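Side-chain contact in Lys-gingipain W83 (Porphyromonas gingivalis, PDB 3M1H), which cleaves proteins after lysine as a secreted cysteine protease and possible virulence factor, and carries adhesin domains that are hemolytic in isolation: residues Tyr67-Glu72 / Ser109-Ala114. Numbering follows the deposited sequence.
Sequences YLVTPE and SNFANA
Phe-111 reaches across from the loop between strands 96-102 and 116-119 to meet Val-69 and Tyr-67, alternate residues that point to the same side of strand 65-69. All three belong to the jelly-roll β-sandwich of the K3 cleaved adhesin domain, where strands 65-69 and 96-102 lie in one antiparallel sheet with strand 154-160 between them. The loop side chain therefore spans that middle strand, resting also on Tyr-154 and Ala-156, and Tyr-100 and Ser-102 of strand 96-102 touch it as well. Val-69 meets the far end of the phenyl ring with both methyls. CG1, anti to the backbone N (chi1 -171°), lies 3.7 Å from Phe-111 CZ, while CG2 stands 4.0 Å from Phe-111 CE2, so the two methyls fork obliquely against the CE2-CZ end of the ring from one side. Tyr-67 meets the root of the same side chain at a slant, its CE1 4.2 Å from Phe-111 CB. With Phe-111 CG anti to its own carbonyl carbon (chi1 -60°), the phenyl ring extends to Val-69 while the backbone carbonyl stays near the phenol end of Tyr-67. No direct hydrogen bond joins the two segments; the buried contact is apolar apart from one water bridge. The side chain of Tyr-67 also packs on Arg-158 and Ala-23 and lies about 9 Å from a bound calcium ion whose ligands include the preceding residue, Asn-66. The bridging water lies in the plane of the phenol ring, 2.7 Å from Tyr-67 OH, and donates a hydrogen bond of 2.7 Å to Phe-111 O.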
ATOM      1  N   TYR A  67       3.457   7.116   2.134  1.00 12.76           N
ATOM      2  CA  TYR A  67       2.556   7.192   0.962  1.00 11.22           C
ATOM      3  C   TYR A  67       3.204   6.601  -0.264  1.00 12.88           C
ATOM      4  O   TYR A  67       4.417   6.701  -0.473  1.00 12.34           O
ATOM      5  CB  TYR A  67       2.160   8.626   0.601  1.00 11.45           C
ATOM      6  CG  TYR A  67       1.517   9.450   1.695  1.00 13.30           C
ATOM      7  CD1 TYR A  67       0.215   9.883   1.561  1.00 12.45           C
ATOM      8  CD2 TYR A  67       2.227   9.874   2.829  1.00 13.33           C
ATOM      9  CE1 TYR A  67      -0.393  10.702   2.533  1.00 14.61           C
ATOM     10  CE2 TYR A  67       1.613  10.686   3.810  1.00 14.28           C
ATOM     11  CZ  TYR A  67       0.304  11.087   3.645  1.00 12.58           C
ATOM     12  OH  TYR A  67      -0.353  11.904   4.563  1.00 17.39           O
ATOM     13  N   LEU A  68       2.337   5.999  -1.062  1.00 10.51           N
ATOM     14  CA  LEU A  68       2.647   5.536  -2.430  1.00  8.99           C
ATOM     15  C   LEU A  68       1.647   6.215  -3.345  1.00 10.65           C
ATOM     16  O   LEU A  68       0.454   5.979  -3.221  1.00 11.53           O
ATOM     17  CB  LEU A  68       2.542   4.018  -2.515  1.00 11.53           C
ATOM     18  CG  LEU A  68       2.774   3.415  -3.910  1.00 10.40           C
ATOM     19  CD1 LEU A  68       4.224   3.606  -4.354  1.00 14.94           C
ATOM     20  CD2 LEU A  68       2.400   1.916  -3.920  1.00 13.83           C
ATOM     21  N   VAL A  69       2.146   7.066  -4.247  1.00 11.38           N
ATOM     22  CA  VAL A  69       1.320   7.941  -5.082  1.00 11.24           C
ATOM     23  C   VAL A  69       1.456   7.539  -6.558  1.00 11.78           C
ATOM     24  O   VAL A  69       2.555   7.278  -7.046  1.00 12.15           O
ATOM     25  CB  VAL A  69       1.683   9.421  -4.871  1.00 11.87           C
ATOM     26  CG1 VAL A  69       0.632  10.303  -5.591  1.00 13.89           C
ATOM     27  CG2 VAL A  69       1.762   9.769  -3.352  1.00 12.50           C
ATOM     28  N   THR A  70       0.324   7.448  -7.236  1.00 10.96           N
ATOM     29  CA  THR A  70       0.293   7.149  -8.654  1.00 12.72           C
ATOM     30  C   THR A  70       0.920   8.272  -9.468  1.00 12.63           C
ATOM     31  O   THR A  70       1.069   9.401  -8.999  1.00 12.27           O
ATOM     32  CB  THR A  70      -1.171   6.982  -9.152  1.00 12.30           C
ATOM     33  OG1 THR A  70      -1.879   8.221  -9.034  1.00 12.40           O
ATOM     34  CG2 THR A  70      -1.903   5.896  -8.373  1.00 11.44           C
ATOM     35  N   PRO A  71       1.224   7.989 -10.740  1.00 13.76           N
ATOM     36  CA  PRO A  71       1.492   9.098 -11.623  1.00 12.75           C
ATOM     37  C   PRO A  71       0.220   9.936 -11.861  1.00 12.94           C
ATOM     38  O   PRO A  71      -0.862   9.547 -11.419  1.00 14.80           O
ATOM     39  CB  PRO A  71       1.881   8.397 -12.936  1.00 14.81           C
ATOM     40  CG  PRO A  71       1.906   6.940 -12.676  1.00 17.64           C
ATOM     41  CD  PRO A  71       1.106   6.717 -11.452  1.00 15.42           C
ATOM     42  N   GLU A  72       0.376  11.080 -12.528  1.00 15.23           N
ATOM     43  CA  GLU A  72      -0.733  11.973 -12.790  1.00 15.70           C
ATOM     44  C   GLU A  72      -1.727  11.288 -13.714  1.00 17.92           C
ATOM     45  O   GLU A  72      -1.333  10.683 -14.716  1.00 18.26           O
ATOM     46  CB  GLU A  72      -0.236  13.286 -13.393  1.00 16.80           C
ATOM     47  CG  GLU A  72      -1.346  14.322 -13.527  1.00 18.74           C
ATOM     48  CD  GLU A  72      -0.925  15.582 -14.257  1.00 26.23           C
ATOM     49  OE1 GLU A  72      -1.821  16.353 -14.636  1.00 34.88           O
ATOM     50  OE2 GLU A  72       0.278  15.815 -14.433  1.00 26.45           O
ATOM     51  N   SER A 109      -0.181  17.023   1.997  1.00 15.12           N
ATOM     52  CA  SER A 109      -1.318  17.903   2.342  1.00 20.59           C
ATOM     53  C   SER A 109      -2.458  17.870   1.327  1.00 19.84           C
ATOM     54  O   SER A 109      -3.590  18.268   1.627  1.00 20.21           O
ATOM     55  CB  SER A 109      -0.838  19.339   2.557  1.00 22.84           C
ATOM     56  OG  SER A 109      -0.687  19.937   1.302  1.00 27.26           O
ATOM     57  N   ASN A 110      -2.171  17.415   0.112  1.00 16.06           N
ATOM     58  CA  ASN A 110      -3.190  17.225  -0.911  1.00 16.32           C
ATOM     59  C   ASN A 110      -4.084  15.992  -0.713  1.00 18.80           C
ATOM     60  O   ASN A 110      -5.116  15.859  -1.388  1.00 20.44           O
ATOM     61  CB  ASN A 110      -2.533  17.101  -2.282  1.00 16.71           C
ATOM     62  CG  ASN A 110      -1.723  18.321  -2.658  1.00 19.10           C
ATOM     63  OD1 ASN A 110      -0.503  18.247  -2.893  1.00 18.13           O
ATOM     64  ND2 ASN A 110      -2.403  19.470  -2.730  1.00 19.07           N
ATOM     65  N   PHE A 111      -3.669  15.094   0.172  1.00 16.96           N
ATOM     66  CA  PHE A 111      -4.392  13.852   0.452  1.00 16.55           C
ATOM     67  C   PHE A 111      -5.094  13.944   1.811  1.00 19.08           C
ATOM     68  O   PHE A 111      -4.532  13.659   2.843  1.00 21.90           O
ATOM     69  CB  PHE A 111      -3.419  12.671   0.354  1.00 16.77           C
ATOM     70  CG  PHE A 111      -2.791  12.549  -1.013  1.00 15.45           C
ATOM     71  CD1 PHE A 111      -3.566  12.287  -2.139  1.00 13.78           C
ATOM     72  CD2 PHE A 111      -1.440  12.712  -1.197  1.00 14.65           C
ATOM     73  CE1 PHE A 111      -3.002  12.198  -3.395  1.00 16.00           C
ATOM     74  CE2 PHE A 111      -0.874  12.632  -2.443  1.00 13.45           C
ATOM     75  CZ  PHE A 111      -1.653  12.377  -3.552  1.00 11.82           C
ATOM     76  N   ALA A 112      -6.355  14.351   1.752  1.00 23.01           N
ATOM     77  CA  ALA A 112      -7.198  14.521   2.929  1.00 26.00           C
ATOM     78  C   ALA A 112      -8.537  13.874   2.587  1.00 26.68           C
ATOM     79  O   ALA A 112      -8.809  13.617   1.425  1.00 32.55           O
ATOM     80  CB  ALA A 112      -7.351  15.993   3.242  1.00 28.11           C
ATOM     81  N   ASN A 113      -9.389  13.607   3.562  1.00 31.80           N
ATOM     82  CA  ASN A 113     -10.670  12.958   3.275  0.50 30.59           C
ATOM     83  C   ASN A 113     -10.420  11.619   2.580  1.00 28.29           C
ATOM     84  O   ASN A 113     -10.488  11.518   1.357  1.00 35.34           O
ATOM     85  CB  ASN A 113     -11.580  13.861   2.416  0.50 32.02           C
ATOM     86  CG  ASN A 113     -12.846  13.154   1.950  0.50 32.61           C
ATOM     87  OD1 ASN A 113     -13.418  12.345   2.679  0.50 36.59           O
ATOM     88  ND2 ASN A 113     -13.279  13.450   0.727  0.50 30.97           N
ATOM     89  N   ALA A 114     -10.097  10.604   3.359  1.00 24.46           N
ATOM     90  CA  ALA A 114      -9.903   9.259   2.804  1.00 17.83           C
ATOM     91  C   ALA A 114     -11.176   8.765   2.117  1.00 16.89           C
ATOM     92  O   ALA A 114     -12.291   8.910   2.653  1.00 19.59           O
ATOM     93  CB  ALA A 114      -9.502   8.290   3.890  1.00 16.26           C
TER
HETATM   94  O   HOH W   1      -3.062  12.081   4.454  1.00 23.54           O